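Side-chain contacts in beta-galactosidase/beta-glucuronidase (PDB 6MVF), which binds flavin mononucleotide and, as a family 2 glycoside hydrolase, probably cleaves beta-linked sugars such as glucuronides or galactosides: residues 517-522 / 572-577; 325-330 / 566-571; 285-290 / 294-299. One frame throughout, in Å; residues are numbered along the deposited sequence.

Interaction 1: residues 517-522 / 572-577; sequences MAQAFE and QAYWAK
Y574 lies across helix 507-522 and meets three of its residues in three different ways. A518 CB sits over the centre of the Y574 ring, 3.7 Å from its centroid and 13° off the normal, so this methyl makes a CH-pi contact. The other two residues work from the rim. The Y574 OH donates a 2.7 Å hydrogen bond to Q519 OE1, which accepts in its carbonyl plane on a lone pair and also lies in the plane of the phenol. Further round the edge, E522 OE2 comes within 3.8 Å of Y574 CD2.

Q519 reaches the hydroxyl by a turn in its chain: CG is anti to the backbone N (chi1 -176°), and the bend at chi2 brings OE1 to the hydroxyl at the ring edge, with amide and ring planes 60° apart. The other end of that amide is held by D523 OD1, with a weak bond from Q519 NE2 to E522 OE1 at 3.4 Å. E522 OE1 has its stronger partner in H622. Two waters span the remaining gap. One donates to A518 O and accepts from the indole W575 NE1, lying in the indole plane; the other donates to both E522 OE2 and Y574 O. Y574 also touches R623.

The contact joins two neighbouring outer helices of the TIM barrel near their C-terminal ends. Its chemistry is graded: apolar on the ring face toward A518, polar round the rim. With D523 holding NE2, the Q519 amide is likely to keep its oxygen turned to the phenol, and the single direct hydrogen bond would fix where the ring ends.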
loop_
_atom_site.group_PDB
_atom_site.type_symbol
_atom_site.label_atom_id
_atom_site.label_comp_id
_atom_site.label_asym_id
_atom_site.label_seq_id
_atom_site.Cartn_x
_atom_site.Cartn_y
_atom_site.Cartn_z
ATOM N N MET A 517 -0.198 -28.087 34.565
ATOM C CA MET A 517 -1.559 -27.631 34.284
ATOM C C MET A 517 -1.985 -27.966 32.861
ATOM O O MET A 517 -3.143 -28.333 32.628
ATOM C CB MET A 517 -1.677 -26.128 34.526
ATOM C CG MET A 517 -1.377 -25.728 35.952
ATOM S SD MET A 517 -2.516 -26.499 37.133
ATOM C CE MET A 517 -4.012 -25.545 36.848
ATOM N N ALA A 518 -1.080 -27.807 31.895
ATOM C CA ALA A 518 -1.384 -28.169 30.519
ATOM C C ALA A 518 -1.893 -29.595 30.442
ATOM O O ALA A 518 -2.891 -29.879 29.770
ATOM C CB ALA A 518 -0.138 -28.005 29.637
ATOM N N GLN A 519 -1.208 -30.508 31.136
ATOM C CA GLN A 519 -1.598 -31.908 31.142
ATOM C C GLN A 519 -2.842 -32.141 32.005
ATOM O O GLN A 519 -3.676 -32.985 31.667
ATOM C CB GLN A 519 -0.413 -32.757 31.622
ATOM C CG GLN A 519 -0.677 -34.246 31.581
ATOM C CD GLN A 519 -0.915 -34.711 30.172
ATOM O OE1 GLN A 519 -0.131 -34.386 29.273
ATOM N NE2 GLN A 519 -2.022 -35.442 29.950
ATOM N N ALA A 520 -2.989 -31.394 33.103
ATOM C CA ALA A 520 -4.184 -31.509 33.938
ATOM C C ALA A 520 -5.453 -31.196 33.151
ATOM O O ALA A 520 -6.455 -31.913 33.273
ATOM C CB ALA A 520 -4.076 -30.585 35.157
ATOM N N PHE A 521 -5.435 -30.127 32.343
ATOM C CA PHE A 521 -6.644 -29.771 31.603
ATOM C C PHE A 521 -6.848 -30.649 30.383
ATOM O O PHE A 521 -7.988 -30.927 30.018
ATOM C CB PHE A 521 -6.627 -28.297 31.215
ATOM C CG PHE A 521 -6.728 -27.387 32.396
ATOM C CD1 PHE A 521 -7.821 -27.471 33.248
ATOM C CD2 PHE A 521 -5.719 -26.488 32.689
ATOM C CE1 PHE A 521 -7.919 -26.658 34.363
ATOM C CE2 PHE A 521 -5.809 -25.657 33.797
ATOM C CZ PHE A 521 -6.912 -25.740 34.643
ATOM N N GLU A 522 -5.778 -31.134 29.771
ATOM C CA GLU A 522 -5.947 -32.147 28.739
ATOM C C GLU A 522 -6.515 -33.450 29.303
ATOM O O GLU A 522 -7.190 -34.194 28.586
ATOM C CB GLU A 522 -4.615 -32.407 28.028
ATOM C CG GLU A 522 -4.733 -33.451 26.941
ATOM C CD GLU A 522 -3.429 -33.705 26.253
ATOM O OE1 GLU A 522 -2.703 -34.620 26.701
ATOM O OE2 GLU A 522 -3.128 -32.981 25.275
ATOM N N GLN A 572 2.303 -24.118 23.495
ATOM C CA GLN A 572 2.385 -24.273 22.052
ATOM C C GLN A 572 2.502 -25.739 21.673
ATOM O O GLN A 572 1.794 -26.213 20.777
ATOM C CB GLN A 572 3.553 -23.482 21.477
ATOM C CG GLN A 572 3.409 -23.321 19.981
ATOM C CD GLN A 572 4.479 -22.445 19.369
ATOM O OE1 GLN A 572 5.678 -22.657 19.587
ATOM N NE2 GLN A 572 4.048 -21.445 18.583
ATOM N N ALA A 573 3.371 -26.482 22.362
ATOM C CA ALA A 573 3.458 -27.921 22.108
ATOM C C ALA A 573 2.150 -28.652 22.454
ATOM O O ALA A 573 1.788 -29.625 21.784
ATOM C CB ALA A 573 4.649 -28.526 22.873
ATOM N N TYR A 574 1.409 -28.197 23.471
ATOM C CA TYR A 574 0.192 -28.904 23.854
ATOM C C TYR A 574 -1.008 -28.533 22.992
ATOM O O TYR A 574 -1.950 -29.323 22.907
ATOM C CB TYR A 574 -0.148 -28.637 25.320
ATOM C CG TYR A 574 0.396 -29.667 26.298
ATOM C CD1 TYR A 574 1.686 -29.551 26.839
ATOM C CD2 TYR A 574 -0.385 -30.748 26.695
ATOM C CE1 TYR A 574 2.180 -30.495 27.738
ATOM C CE2 TYR A 574 0.098 -31.693 27.578
ATOM C CZ TYR A 574 1.374 -31.561 28.100
ATOM O OH TYR A 574 1.831 -32.517 28.977
ATOM N N TRP A 575 -0.987 -27.367 22.343
ATOM C CA TRP A 575 -2.140 -26.818 21.638
ATOM C C TRP A 575 -1.937 -26.662 20.138
ATOM O O TRP A 575 -2.862 -26.952 19.374
ATOM C CB TRP A 575 -2.502 -25.441 22.209
ATOM C CG TRP A 575 -2.944 -25.434 23.635
ATOM C CD1 TRP A 575 -3.290 -26.514 24.413
ATOM C CD2 TRP A 575 -3.074 -24.278 24.473
ATOM N NE1 TRP A 575 -3.638 -26.090 25.677
ATOM C CE2 TRP A 575 -3.512 -24.724 25.737
ATOM C CE3 TRP A 575 -2.851 -22.914 24.276
ATOM C CZ2 TRP A 575 -3.746 -23.856 26.782
ATOM C CZ3 TRP A 575 -3.075 -22.060 25.315
ATOM C CH2 TRP A 575 -3.515 -22.536 26.560
ATOM N N ALA A 576 -0.774 -26.174 19.698
ATOM C CA ALA A 576 -0.595 -25.799 18.302
ATOM C C ALA A 576 -0.473 -27.035 17.428
ATOM O O ALA A 576 -0.023 -28.102 17.870
ATOM C CB ALA A 576 0.644 -24.913 18.105
ATOM N N LYS A 577 -0.885 -26.884 16.172
ATOM C CA LYS A 577 -0.778 -27.981 15.224
ATOM C C LYS A 577 0.437 -27.874 14.314
ATOM O O LYS A 577 0.966 -28.912 13.898
ATOM C CB LYS A 577 -2.059 -28.083 14.385
ATOM C CG LYS A 577 -3.294 -28.503 15.206
ATOM C CD LYS A 577 -2.965 -29.621 16.206
ATOM C CE LYS A 577 -4.074 -29.821 17.241
ATOM N NZ LYS A 577 -5.234 -30.628 16.735
HETATM O O HOH W 1 -4.256 -28.045 27.846
HETATM O O HOH W 2 -1.257 -32.080 23.329
#

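Interaction 2: residues 325-330 / 566-571; sequences KELGAN and DSFYVY
L327 CD1 carries most of this contact, pushing in between F568 and Y571, which stand one helical turn apart; L327 CB also touches F568 CE2. The methyl lies over one face of the F568 ring, 3.8 Å from its centroid and offset toward the rim, in a CH-pi contact. Its nearest ring atom is F568 CD2 at 3.6 Å, and it also meets Y571 CB at 3.8 Å. The leucine CG is anti to its backbone N (chi1 180°), which carries the branch over to helix 566-575, and the leucine and phenylalanine side chains lie alongside one another, pointing opposite ways.

All three touching residues are buried. V299 on a barrel strand packs against L327 too, and V557 against F568. Y571 gives only its CB here, for its ring leads away to H514 and Y487, which bind its hydroxyl. Replacing F568 by an alanine removes the ring face under L327 CD1 and would probably leave a gap beside the leucine, whose branch could then turn more freely.

The outer side is looser: E326 is exposed and its side chain makes no contact with 566-571. Just beyond L327, G328 ends helix 314-327 in a Schellman motif; at its phi of 95° a side chain would collide with the carbonyl oxygen of L327.

No hydrogen bond crosses between 325-330 and 566-571, so these segments meet by shape and apolar burial; a polar tie, Q572 NE2 to E326 O, comes just beyond.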
loop_
_atom_site.group_PDB
_atom_site.type_symbol
_atom_site.label_atom_id
_atom_site.label_comp_id
_atom_site.label_asym_id
_atom_site.label_seq_id
_atom_site.Cartn_x
_atom_site.Cartn_y
_atom_site.Cartn_z
ATOM N N LYS A 325 -2.917 -16.544 18.659
ATOM C CA LYS A 325 -3.222 -17.554 17.648
ATOM C C LYS A 325 -2.049 -18.503 17.416
ATOM O O LYS A 325 -2.239 -19.722 17.336
ATOM C CB LYS A 325 -3.629 -16.895 16.328
ATOM C CG LYS A 325 -4.211 -17.878 15.300
ATOM C CD LYS A 325 -5.651 -18.207 15.672
ATOM C CE LYS A 325 -6.249 -19.240 14.775
ATOM N NZ LYS A 325 -7.565 -19.641 15.288
ATOM N N GLU A 326 -0.828 -17.968 17.294
ATOM C CA GLU A 326 0.342 -18.828 17.097
ATOM C C GLU A 326 0.549 -19.782 18.265
ATOM O O GLU A 326 1.118 -20.870 18.096
ATOM C CB GLU A 326 1.601 -17.972 16.917
ATOM C CG GLU A 326 1.643 -17.141 15.646
ATOM C CD GLU A 326 2.642 -15.973 15.723
ATOM O OE1 GLU A 326 2.650 -15.124 14.778
ATOM O OE2 GLU A 326 3.408 -15.909 16.726
ATOM N N LEU A 327 0.141 -19.357 19.464
ATOM C CA LEU A 327 0.217 -20.192 20.651
ATOM C C LEU A 327 -0.650 -21.440 20.519
ATOM O O LEU A 327 -0.325 -22.488 21.089
ATOM C CB LEU A 327 -0.200 -19.361 21.870
ATOM C CG LEU A 327 -0.190 -20.064 23.221
ATOM C CD1 LEU A 327 1.230 -20.477 23.595
ATOM C CD2 LEU A 327 -0.813 -19.186 24.277
ATOM N N GLY A 328 -1.739 -21.360 19.766
ATOM C CA GLY A 328 -2.665 -22.466 19.669
ATOM C C GLY A 328 -3.835 -22.378 20.624
ATOM O O GLY A 328 -4.558 -23.362 20.774
ATOM N N ALA A 329 -4.020 -21.240 21.288
ATOM C CA ALA A 329 -5.195 -21.000 22.109
ATOM C C ALA A 329 -6.457 -20.868 21.253
ATOM O O ALA A 329 -6.444 -20.264 20.177
ATOM C CB ALA A 329 -4.981 -19.725 22.934
ATOM N N ASN A 330 -7.566 -21.412 21.742
ATOM C CA ASN A 330 -8.844 -21.246 21.058
ATOM C C ASN A 330 -9.832 -20.408 21.851
ATOM O O ASN A 330 -10.956 -20.198 21.389
ATOM C CB ASN A 330 -9.477 -22.600 20.744
ATOM C CG ASN A 330 -9.749 -23.417 21.990
ATOM O OD1 ASN A 330 -9.522 -22.958 23.116
ATOM N ND2 ASN A 330 -10.262 -24.628 21.802
ATOM N N ASP A 566 9.517 -19.629 28.485
ATOM C CA ASP A 566 9.502 -21.064 28.216
ATOM C C ASP A 566 8.112 -21.655 28.450
ATOM O O ASP A 566 7.746 -22.649 27.814
ATOM C CB ASP A 566 10.572 -21.770 29.063
ATOM C CG ASP A 566 12.016 -21.568 28.513
ATOM O OD1 ASP A 566 12.217 -21.075 27.362
ATOM O OD2 ASP A 566 12.963 -21.916 29.258
ATOM N N SER A 567 7.318 -21.034 29.331
ATOM C CA SER A 567 5.940 -21.470 29.556
ATOM C C SER A 567 5.107 -21.363 28.298
ATOM O O SER A 567 4.162 -22.140 28.118
ATOM C CB SER A 567 5.280 -20.629 30.652
ATOM O OG SER A 567 5.755 -20.994 31.924
ATOM N N PHE A 568 5.399 -20.365 27.459
ATOM C CA PHE A 568 4.689 -20.206 26.200
ATOM C C PHE A 568 4.795 -21.469 25.348
ATOM O O PHE A 568 3.794 -21.948 24.806
ATOM C CB PHE A 568 5.249 -18.986 25.481
ATOM C CG PHE A 568 4.808 -18.844 24.056
ATOM C CD1 PHE A 568 5.463 -19.542 23.033
ATOM C CD2 PHE A 568 3.769 -17.974 23.727
ATOM C CE1 PHE A 568 5.055 -19.400 21.728
ATOM C CE2 PHE A 568 3.368 -17.814 22.417
ATOM C CZ PHE A 568 4.001 -18.525 21.415
ATOM N N TYR A 569 5.999 -22.041 25.247
ATOM C CA TYR A 569 6.236 -23.189 24.378
ATOM C C TYR A 569 5.699 -24.488 24.955
ATOM O O TYR A 569 5.458 -25.429 24.193
ATOM C CB TYR A 569 7.736 -23.316 24.076
ATOM C CG TYR A 569 8.264 -22.146 23.268
ATOM C CD1 TYR A 569 8.128 -22.114 21.875
ATOM C CD2 TYR A 569 8.863 -21.058 23.893
ATOM C CE1 TYR A 569 8.599 -21.035 21.128
ATOM C CE2 TYR A 569 9.333 -19.962 23.154
ATOM C CZ TYR A 569 9.194 -19.962 21.779
ATOM O OH TYR A 569 9.644 -18.894 21.059
ATOM N N VAL A 570 5.506 -24.569 26.276
ATOM C CA VAL A 570 4.713 -25.658 26.837
ATOM C C VAL A 570 3.335 -25.694 26.177
ATOM O O VAL A 570 2.913 -26.712 25.619
ATOM C CB VAL A 570 4.584 -25.511 28.364
ATOM C CG1 VAL A 570 3.508 -26.486 28.902
ATOM C CG2 VAL A 570 5.938 -25.710 29.061
ATOM N N TYR A 571 2.612 -24.574 26.239
ATOM C CA TYR A 571 1.274 -24.532 25.669
ATOM C C TYR A 571 1.302 -24.694 24.162
ATOM O O TYR A 571 0.431 -25.365 23.597
ATOM C CB TYR A 571 0.574 -23.239 26.072
ATOM C CG TYR A 571 0.181 -23.359 27.498
ATOM C CD1 TYR A 571 -0.698 -24.345 27.895
ATOM C CD2 TYR A 571 0.756 -22.569 28.463
ATOM C CE1 TYR A 571 -1.037 -24.503 29.201
ATOM C CE2 TYR A 571 0.416 -22.712 29.784
ATOM C CZ TYR A 571 -0.485 -23.676 30.149
ATOM O OH TYR A 571 -0.830 -23.825 31.470
#

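Interaction 3: residues 285-290 / 294-299; sequences GGFSIN and TPLRGV
F287 meets its partner strand at edge and face, and the edge partner is backbone: the carbonyl T294 O lies in the ring plane at its edge, beside F287 CD2, while L296 covers a face. L296 CG stands 4.0 Å from the ring centroid in a CH-pi contact, shifted toward the rim, and L296 CD2 reaches F287 CD2 at 3.5 Å. The phenylalanine CG is anti to its backbone N (chi1 178°), which lays the ring alongside the partner strand.

One backbone hydrogen bond ties the two segments, T294 N to F287 O, 2.9 Å long and nearly straight at 168°. P295 comes next and has no N-H to offer, and past it the strand turns to other partners: L296 and G298 pair with S530, and R297 with N330. I289 CG2 touches T294 OG1 at 3.9 Å, but that hydroxyl is bonded to E292 O. Just before F287, G285 and G286 both face T282 in a classic beta bulge.

R297 makes no contact with 285-290. P295 CB lies over one face of its guanidinium, and R297 NH1 returns to L296 O at 2.9 Å; NH1 also bonds I527 O, and NH2 bonds F521 O.

The second strand of this hairpin is the first strand of the TIM barrel. F287 and L296 also pack on F393, and F287 on L392, at the start of strand 391-398, consistent with the hairpin closing the N-terminal end of the barrel. Between the segments, the one backbone bond is supplemented by aromatic-aliphatic packing of F287 on L296.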
loop_
_atom_site.group_PDB
_atom_site.type_symbol
_atom_site.label_atom_id
_atom_site.label_comp_id
_atom_site.label_asym_id
_atom_site.label_seq_id
_atom_site.Cartn_x
_atom_site.Cartn_y
_atom_site.Cartn_z
ATOM N N GLY A 285 -19.724 -32.996 29.786
ATOM C CA GLY A 285 -19.241 -32.929 28.423
ATOM C C GLY A 285 -18.277 -31.803 28.111
ATOM O O GLY A 285 -17.496 -31.916 27.168
ATOM N N GLY A 286 -18.308 -30.715 28.875
ATOM C CA GLY A 286 -17.506 -29.565 28.514
ATOM C C GLY A 286 -18.152 -28.749 27.405
ATOM O O GLY A 286 -19.376 -28.674 27.286
ATOM N N PHE A 287 -17.308 -28.146 26.571
ATOM C CA PHE A 287 -17.741 -27.214 25.535
ATOM C C PHE A 287 -17.833 -27.901 24.172
ATOM O O PHE A 287 -16.957 -28.689 23.799
ATOM C CB PHE A 287 -16.784 -26.017 25.464
ATOM C CG PHE A 287 -17.121 -25.035 24.395
ATOM C CD1 PHE A 287 -18.052 -24.048 24.621
ATOM C CD2 PHE A 287 -16.504 -25.102 23.155
ATOM C CE1 PHE A 287 -18.362 -23.151 23.634
ATOM C CE2 PHE A 287 -16.808 -24.208 22.165
ATOM C CZ PHE A 287 -17.743 -23.233 22.403
ATOM N N SER A 288 -18.909 -27.604 23.441
ATOM C CA SER A 288 -19.084 -28.001 22.051
ATOM C C SER A 288 -19.472 -26.777 21.249
ATOM O O SER A 288 -20.232 -25.930 21.724
ATOM C CB SER A 288 -20.193 -29.050 21.842
ATOM O OG SER A 288 -20.063 -30.158 22.706
ATOM N N ILE A 289 -18.990 -26.692 20.019
ATOM C CA ILE A 289 -19.461 -25.658 19.111
ATOM C C ILE A 289 -19.851 -26.331 17.803
ATOM O O ILE A 289 -19.121 -27.200 17.309
ATOM C CB ILE A 289 -18.413 -24.551 18.909
ATOM C CG1 ILE A 289 -18.932 -23.510 17.913
ATOM C CG2 ILE A 289 -17.084 -25.147 18.512
ATOM C CD1 ILE A 289 -18.106 -22.219 17.906
ATOM N N ASN A 290 -21.037 -25.988 17.289
ATOM C CA ASN A 290 -21.545 -26.554 16.035
ATOM C C ASN A 290 -21.557 -28.077 16.078
ATOM O O ASN A 290 -21.256 -28.736 15.081
ATOM C CB ASN A 290 -20.737 -26.060 14.825
ATOM C CG ASN A 290 -20.839 -24.547 14.628
ATOM O OD1 ASN A 290 -21.900 -23.956 14.848
ATOM N ND2 ASN A 290 -19.732 -23.912 14.232
ATOM N N THR A 294 -15.211 -29.631 21.718
ATOM C CA THR A 294 -14.026 -28.802 21.511
ATOM C C THR A 294 -13.627 -28.160 22.829
ATOM O O THR A 294 -14.072 -27.051 23.155
ATOM C CB THR A 294 -14.274 -27.723 20.455
ATOM O OG1 THR A 294 -14.859 -28.315 19.293
ATOM C CG2 THR A 294 -12.970 -27.031 20.065
ATOM N N PRO A 295 -12.785 -28.824 23.618
ATOM C CA PRO A 295 -12.373 -28.223 24.896
ATOM C C PRO A 295 -11.735 -26.856 24.659
ATOM O O PRO A 295 -10.924 -26.687 23.744
ATOM C CB PRO A 295 -11.378 -29.243 25.464
ATOM C CG PRO A 295 -11.770 -30.549 24.840
ATOM C CD PRO A 295 -12.232 -30.181 23.438
ATOM N N LEU A 296 -12.154 -25.867 25.464
ATOM C CA LEU A 296 -11.611 -24.511 25.398
ATOM C C LEU A 296 -10.331 -24.419 26.225
ATOM O O LEU A 296 -10.365 -24.573 27.450
ATOM C CB LEU A 296 -12.637 -23.496 25.895
ATOM C CG LEU A 296 -13.870 -23.294 25.004
ATOM C CD1 LEU A 296 -14.569 -22.004 25.356
ATOM C CD2 LEU A 296 -13.500 -23.328 23.500
ATOM N N ARG A 297 -9.205 -24.168 25.564
ATOM C CA ARG A 297 -7.904 -24.077 26.217
ATOM C C ARG A 297 -7.233 -22.782 25.773
ATOM O O ARG A 297 -6.841 -22.641 24.605
ATOM C CB ARG A 297 -7.039 -25.300 25.888
ATOM C CG ARG A 297 -7.674 -26.649 26.274
ATOM C CD ARG A 297 -7.974 -26.710 27.797
ATOM N NE ARG A 297 -8.508 -27.992 28.254
ATOM C CZ ARG A 297 -9.757 -28.186 28.682
ATOM N NH1 ARG A 297 -10.633 -27.190 28.714
ATOM N NH2 ARG A 297 -10.141 -29.390 29.076
ATOM N N GLY A 298 -7.110 -21.826 26.687
ATOM C CA GLY A 298 -6.592 -20.536 26.294
ATOM C C GLY A 298 -6.019 -19.676 27.401
ATOM O O GLY A 298 -5.383 -20.175 28.335
ATOM N N VAL A 299 -6.225 -18.359 27.282
ATOM C CA VAL A 299 -5.486 -17.374 28.063
ATOM C C VAL A 299 -6.403 -16.193 28.358
ATOM O O VAL A 299 -7.459 -16.026 27.750
ATOM C CB VAL A 299 -4.197 -16.903 27.318
ATOM C CG1 VAL A 299 -3.324 -18.074 26.943
ATOM C CG2 VAL A 299 -4.542 -16.144 26.060
#

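How the interactions relate
Interactions 1 and 2 share helix 566-575, which packs between helices 507-522 and 314-327 on the outside of the barrel; interaction 3 lies at the barrel's N-terminal end. Interaction 2 is wholly buried and purely apolar. Interaction 1 runs out to the surface, and there hydroxyl, amide, carboxylate and water take over. Interaction 3 is partly buried and mixes a backbone bond with ring packing. Direct links join them: Q572 NE2 bonds E326 O between interactions 1 and 2, R297 NH2 bonds F521 O between 3 and 1, and N330 bonds P295 O and R297 N between 2 and 3. Strand 292-300 is thereby tied to the end of helix 507-522 and to the loop after helix 314-327.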